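PDB 6BVD: light Chain from Clostridium botulinum, which is a zinc metalloendopeptidase, the protease domain of a mosaic botulinum neurotoxin, and probably cleaves a neuronal SNARE protein of the vesicle-fusion machinery. Local coordinates for residues 90-95 against 197-202; 377-382 against 426-431. All blocks are in the same frame, centred on the assembly; numbering follows the deposited sequence.

Contact 1: residues 90-95 against 197-202; sequences LQIMIK and FSPEYA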
loop_
_atom_site.group_PDB
_atom_site.type_symbol
_atom_site.label_atom_id
_atom_site.label_comp_id
_atom_site.label_asym_id
_atom_site.label_seq_id
_atom_site.Cartn_x
_atom_site.Cartn_y
_atom_site.Cartn_z
ATOM N N LEU A 90 4.350 -11.798 -10.506
ATOM C CA LEU A 90 5.294 -10.868 -9.903
ATOM C C LEU A 90 4.559 -9.764 -9.100
ATOM O O LEU A 90 4.951 -9.447 -7.997
ATOM C CB LEU A 90 6.137 -10.192 -10.968
ATOM C CG LEU A 90 7.341 -10.948 -11.504
ATOM C CD1 LEU A 90 8.182 -9.994 -12.395
ATOM C CD2 LEU A 90 8.162 -11.517 -10.359
ATOM N N GLN A 91 3.525 -9.169 -9.676
ATOM C CA GLN A 91 2.841 -8.074 -8.964
ATOM C C GLN A 91 2.141 -8.543 -7.690
ATOM O O GLN A 91 1.999 -7.782 -6.728
ATOM C CB GLN A 91 1.830 -7.367 -9.874
ATOM C CG GLN A 91 2.422 -6.907 -11.190
ATOM C CD GLN A 91 3.716 -6.127 -11.038
ATOM O OE1 GLN A 91 3.797 -5.177 -10.269
ATOM N NE2 GLN A 91 4.749 -6.530 -11.805
ATOM N N ILE A 92 1.620 -9.760 -7.703
ATOM C CA ILE A 92 0.966 -10.284 -6.515
ATOM C C ILE A 92 2.024 -10.514 -5.450
ATOM O O ILE A 92 1.828 -10.186 -4.291
ATOM C CB ILE A 92 0.200 -11.584 -6.864
ATOM C CG1 ILE A 92 -0.923 -11.235 -7.835
ATOM C CG2 ILE A 92 -0.253 -12.342 -5.592
ATOM C CD1 ILE A 92 -1.661 -12.442 -8.390
ATOM N N MET A 93 3.169 -11.063 -5.851
ATOM C CA MET A 93 4.242 -11.317 -4.909
ATOM C C MET A 93 4.727 -9.993 -4.289
ATOM O O MET A 93 4.994 -9.919 -3.084
ATOM C CB MET A 93 5.416 -12.068 -5.583
ATOM C CG MET A 93 5.055 -13.463 -6.047
ATOM S SD MET A 93 4.395 -14.488 -4.727
ATOM C CE MET A 93 5.755 -14.511 -3.548
ATOM N N ILE A 94 4.800 -8.947 -5.100
ATOM C CA ILE A 94 5.149 -7.628 -4.597
ATOM C C ILE A 94 4.103 -7.189 -3.552
ATOM O O ILE A 94 4.409 -6.704 -2.469
ATOM C CB ILE A 94 5.208 -6.622 -5.753
ATOM C CG1 ILE A 94 6.459 -6.847 -6.612
ATOM C CG2 ILE A 94 5.255 -5.209 -5.251
ATOM C CD1 ILE A 94 6.419 -6.059 -7.908
ATOM N N LYS A 95 2.847 -7.425 -3.875
ATOM C CA LYS A 95 1.774 -7.016 -2.937
ATOM C C LYS A 95 1.863 -7.799 -1.617
ATOM O O LYS A 95 1.678 -7.240 -0.507
ATOM C CB LYS A 95 0.406 -7.202 -3.600
ATOM C CG LYS A 95 -0.735 -6.469 -2.844
ATOM C CD LYS A 95 -2.022 -6.462 -3.646
ATOM C CE LYS A 95 -3.102 -5.685 -2.863
ATOM N NZ LYS A 95 -4.141 -5.314 -3.824
ATOM N N PHE A 197 5.913 -21.416 -4.620
ATOM C CA PHE A 197 4.783 -20.689 -4.035
ATOM C C PHE A 197 3.749 -20.296 -5.084
ATOM O O PHE A 197 4.072 -19.774 -6.181
ATOM C CB PHE A 197 5.262 -19.437 -3.297
ATOM C CG PHE A 197 4.192 -18.830 -2.434
ATOM C CD1 PHE A 197 3.797 -19.485 -1.277
ATOM C CD2 PHE A 197 3.551 -17.662 -2.801
ATOM C CE1 PHE A 197 2.780 -18.960 -0.487
ATOM C CE2 PHE A 197 2.541 -17.122 -1.998
ATOM C CZ PHE A 197 2.158 -17.772 -0.866
ATOM N N SER A 198 2.486 -20.480 -4.708
ATOM C CA SER A 198 1.382 -20.290 -5.623
ATOM C C SER A 198 0.309 -19.443 -4.911
ATOM O O SER A 198 -0.560 -20.001 -4.239
ATOM C CB SER A 198 0.820 -21.655 -6.042
ATOM O OG SER A 198 -0.144 -21.582 -7.065
ATOM N N PRO A 199 0.395 -18.096 -5.026
ATOM C CA PRO A 199 -0.497 -17.201 -4.256
ATOM C C PRO A 199 -1.967 -17.192 -4.686
ATOM O O PRO A 199 -2.834 -16.817 -3.877
ATOM C CB PRO A 199 0.118 -15.809 -4.483
ATOM C CG PRO A 199 0.779 -15.923 -5.814
ATOM C CD PRO A 199 1.352 -17.337 -5.863
ATOM N N GLU A 200 -2.253 -17.553 -5.927
ATOM C CA GLU A 200 -3.612 -17.484 -6.451
ATOM C C GLU A 200 -4.489 -18.720 -6.213
ATOM O O GLU A 200 -5.658 -18.694 -6.566
ATOM C CB GLU A 200 -3.568 -17.228 -7.956
ATOM C CG GLU A 200 -2.939 -15.877 -8.319
ATOM C CD GLU A 200 -3.093 -15.554 -9.783
ATOM O OE1 GLU A 200 -2.392 -16.163 -10.619
ATOM O OE2 GLU A 200 -3.936 -14.710 -10.109
ATOM N N TYR A 201 -3.932 -19.783 -5.652
ATOM C CA TYR A 201 -4.709 -21.015 -5.383
ATOM C C TYR A 201 -4.621 -21.329 -3.893
ATOM O O TYR A 201 -3.533 -21.411 -3.332
ATOM C CB TYR A 201 -4.220 -22.183 -6.252
ATOM C CG TYR A 201 -4.516 -21.956 -7.732
ATOM C CD1 TYR A 201 -5.710 -22.403 -8.308
ATOM C CD2 TYR A 201 -3.639 -21.230 -8.529
ATOM C CE1 TYR A 201 -6.001 -22.168 -9.642
ATOM C CE2 TYR A 201 -3.918 -20.986 -9.865
ATOM C CZ TYR A 201 -5.094 -21.459 -10.415
ATOM O OH TYR A 201 -5.356 -21.204 -11.744
ATOM N N ALA A 202 -5.772 -21.464 -3.244
ATOM C CA ALA A 202 -5.825 -21.479 -1.796
ATOM C C ALA A 202 -6.856 -22.479 -1.312
ATOM O O ALA A 202 -7.724 -22.892 -2.072
ATOM C CB ALA A 202 -6.167 -20.107 -1.279
#
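Met93 and Ile92, neighbours on helix 83-100, pack against Phe197 and Pro199 of the link between strands 193-196 and 201-208, joining helix to turn in the core of the clostridial neurotoxin zinc protease fold. A type I beta turn runs from Ser198 to Tyr201. Proline suits its second position, because the ring holds phi at -70°, near the value needed there.

In a Met-aromatic contact, the Met93 chain bends at chi2 and chi3 and brings SD to the edge of the Phe197 ring, 5.1 Å from its centroid and 76° off the normal. SD is closest to Phe197 CD2, at 3.8 Å, and also meets Pro199 CG. The flexible, polarisable thioether can bend to meet both at once. Phe197 also packs on Ile225 and Leu226 of helix 222-237, which carries the zinc ligands His228 and His232; its side chain is about 10 Å from the zinc ion.

The aliphatic contact sets methyl against ring, with Ile92 CG2 lying 3.7 Å from both Pro199 CB and Pro199 CG.

Glu200 has a mixed role. Its carboxylate is held by Tyr79 through OE1 and by a salt bridge from OE2 to Lys88, which probably stabilises its negative charge in a buried place. Its aliphatic CG stays 3.7 Å from Ile92 CD1, and the same methyl sits 3.6 Å from Glu200 OE2.

Contact 2: residues 377-382 against 426-431; sequences YLPNLL and VVRLCS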
loop_
_atom_site.group_PDB
_atom_site.type_symbol
_atom_site.label_atom_id
_atom_site.label_comp_id
_atom_site.label_asym_id
_atom_site.label_seq_id
_atom_site.Cartn_x
_atom_site.Cartn_y
_atom_site.Cartn_z
ATOM N N TYR A 377 -9.679 -20.685 -6.529
ATOM C CA TYR A 377 -8.901 -19.675 -7.245
ATOM C C TYR A 377 -9.252 -18.290 -6.684
ATOM O O TYR A 377 -10.433 -18.015 -6.414
ATOM C CB TYR A 377 -9.209 -19.763 -8.722
ATOM C CG TYR A 377 -8.535 -18.748 -9.616
ATOM C CD1 TYR A 377 -7.150 -18.664 -9.686
ATOM C CD2 TYR A 377 -9.288 -17.925 -10.443
ATOM C CE1 TYR A 377 -6.536 -17.758 -10.546
ATOM C CE2 TYR A 377 -8.680 -17.008 -11.295
ATOM C CZ TYR A 377 -7.307 -16.932 -11.338
ATOM O OH TYR A 377 -6.711 -16.035 -12.187
ATOM N N LEU A 378 -8.237 -17.448 -6.472
ATOM C CA LEU A 378 -8.412 -16.074 -5.997
ATOM C C LEU A 378 -8.093 -15.096 -7.126
ATOM O O LEU A 378 -6.942 -14.687 -7.269
ATOM C CB LEU A 378 -7.483 -15.783 -4.820
ATOM C CG LEU A 378 -7.424 -16.847 -3.733
ATOM C CD1 LEU A 378 -6.480 -16.471 -2.628
ATOM C CD2 LEU A 378 -8.822 -17.084 -3.195
ATOM N N PRO A 379 -9.100 -14.728 -7.924
ATOM C CA PRO A 379 -8.910 -13.972 -9.171
ATOM C C PRO A 379 -8.500 -12.495 -9.022
ATOM O O PRO A 379 -7.962 -11.947 -10.005
ATOM C CB PRO A 379 -10.283 -14.057 -9.828
ATOM C CG PRO A 379 -11.239 -14.184 -8.674
ATOM C CD PRO A 379 -10.521 -15.042 -7.680
ATOM N N ASN A 380 -8.727 -11.879 -7.859
ATOM C CA ASN A 380 -8.545 -10.437 -7.733
ATOM C C ASN A 380 -7.723 -9.935 -6.561
ATOM O O ASN A 380 -8.103 -8.955 -5.912
ATOM C CB ASN A 380 -9.923 -9.757 -7.673
ATOM C CG ASN A 380 -10.775 -10.074 -8.877
ATOM O OD1 ASN A 380 -11.840 -10.700 -8.761
ATOM N ND2 ASN A 380 -10.298 -9.683 -10.054
ATOM N N LEU A 381 -6.606 -10.581 -6.278
ATOM C CA LEU A 381 -5.745 -10.176 -5.187
ATOM C C LEU A 381 -5.174 -8.775 -5.451
ATOM O O LEU A 381 -4.853 -8.030 -4.513
ATOM C CB LEU A 381 -4.619 -11.198 -4.985
ATOM C CG LEU A 381 -5.082 -12.597 -4.501
ATOM C CD1 LEU A 381 -3.919 -13.589 -4.463
ATOM C CD2 LEU A 381 -5.724 -12.480 -3.114
ATOM N N LEU A 382 -5.050 -8.434 -6.729
ATOM C CA LEU A 382 -4.471 -7.139 -7.119
ATOM C C LEU A 382 -5.433 -5.957 -6.986
ATOM O O LEU A 382 -4.994 -4.819 -7.028
ATOM C CB LEU A 382 -3.974 -7.205 -8.568
ATOM C CG LEU A 382 -2.704 -8.022 -8.792
ATOM C CD1 LEU A 382 -2.485 -8.166 -10.283
ATOM C CD2 LEU A 382 -1.570 -7.273 -8.176
ATOM N N VAL A 426 -14.147 -12.705 -4.674
ATOM C CA VAL A 426 -13.140 -13.078 -3.701
ATOM C C VAL A 426 -12.525 -14.433 -4.044
ATOM O O VAL A 426 -11.307 -14.556 -4.099
ATOM C CB VAL A 426 -13.710 -13.144 -2.273
ATOM C CG1 VAL A 426 -12.602 -13.464 -1.293
ATOM C CG2 VAL A 426 -14.403 -11.827 -1.884
ATOM N N VAL A 427 -13.384 -15.440 -4.231
ATOM C CA VAL A 427 -12.999 -16.819 -4.539
ATOM C C VAL A 427 -13.803 -17.454 -5.677
ATOM O O VAL A 427 -14.970 -17.113 -5.883
ATOM C CB VAL A 427 -13.157 -17.728 -3.292
ATOM C CG1 VAL A 427 -12.258 -17.276 -2.185
ATOM C CG2 VAL A 427 -14.641 -17.771 -2.814
ATOM N N ARG A 428 -13.183 -18.387 -6.407
ATOM C CA ARG A 428 -13.901 -19.288 -7.319
ATOM C C ARG A 428 -13.572 -20.733 -6.983
ATOM O O ARG A 428 -12.405 -21.113 -6.944
ATOM C CB ARG A 428 -13.550 -19.029 -8.784
ATOM C CG ARG A 428 -13.993 -17.697 -9.320
ATOM C CD ARG A 428 -13.603 -17.580 -10.777
ATOM N NE ARG A 428 -13.565 -16.190 -11.225
ATOM C CZ ARG A 428 -12.787 -15.763 -12.216
ATOM N NH1 ARG A 428 -11.994 -16.629 -12.842
ATOM N NH2 ARG A 428 -12.794 -14.482 -12.576
ATOM N N LEU A 429 -14.594 -21.546 -6.737
ATOM C CA LEU A 429 -14.363 -22.958 -6.453
ATOM C C LEU A 429 -13.801 -23.637 -7.708
ATOM O O LEU A 429 -14.343 -23.461 -8.791
ATOM C CB LEU A 429 -15.669 -23.634 -5.979
ATOM C CG LEU A 429 -15.611 -25.126 -5.665
ATOM C CD1 LEU A 429 -14.623 -25.404 -4.547
ATOM C CD2 LEU A 429 -16.999 -25.663 -5.275
ATOM N N CYS A 430 -12.695 -24.365 -7.565
ATOM C CA CYS A 430 -12.042 -25.040 -8.688
ATOM C C CYS A 430 -12.784 -26.304 -9.073
ATOM O O CYS A 430 -13.450 -26.902 -8.235
ATOM C CB CYS A 430 -10.604 -25.402 -8.336
ATOM S SG CYS A 430 -9.514 -24.011 -8.108
ATOM N N SER A 431 -12.665 -26.710 -10.336
ATOM C CA SER A 431 -13.284 -27.949 -10.815
ATOM C C SER A 431 -12.876 -29.164 -9.980
ATOM O O SER A 431 -11.827 -29.767 -10.208
ATOM C CB SER A 431 -12.921 -28.195 -12.279
ATOM O OG SER A 431 -11.606 -28.715 -12.387
HETATM O O HOH W 1 -9.981 -12.620 -5.474
#
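Tyr377 and Arg428 form an antiparallel hydrogen-bonded pair, joining the end of strand 373-377 to strand 428-429, outermost within this chain in a five-stranded sheet. Two backbone bonds make the pair: Tyr377 N to Arg428 O and Arg428 N to Tyr377 O, each 2.8 Å. Tyr377 O also receives a CA-H...O contact from Val427 CA at 3.4 Å.

The tight, buried part is aliphatic. Leu378 CD2 meets Val427 CG1 at 3.6 Å, the two side chains running alongside each other, and both also touch Ile219 of strand 215-219. Leucine and valine suit this interior place because their methyls pack closely and need no polar partner.

The side facing solvent is closely packed too. Arg428, extended from CG to NE, runs beside Tyr377 and brings NH1 to the ring edge, 3.7 Å from CE2, with the two planes 53° apart. Pro379 CB lies over one face of the guanidinium, 3.7 Å from NH2. The loose end lies further along, where direct pairing has ended: a water accepts from Asn380 N at 2.8 Å and donates to Val426 O at 2.7 Å.

The chemistry implies that backbone bonds fix the strand pairing, while the arginine adds mainly van der Waals contact through its flat group, and its exposed guanidinium probably stays in contact with solvent.

Following the chain from the N terminus, the first segment met is on helix 83-100, and contact 1 closes a loop of about a hundred residues when the chain returns to it at 197-202. Contact 2 then closes a shorter loop, bringing the C-terminal segment 426-431 back to 377-382. The two loops are in series, neither nested nor crossed. They meet in space, their centres 12 Å apart: Glu200 O, just before strand 201-208, lies 2.9 Å from Leu378 N, just after strand 373-377, a probable hydrogen bond, and Lys95 NZ reaches Leu381 O. Together they connect helix 83-100, through the five-stranded antiparallel sheet, to the last modelled residues.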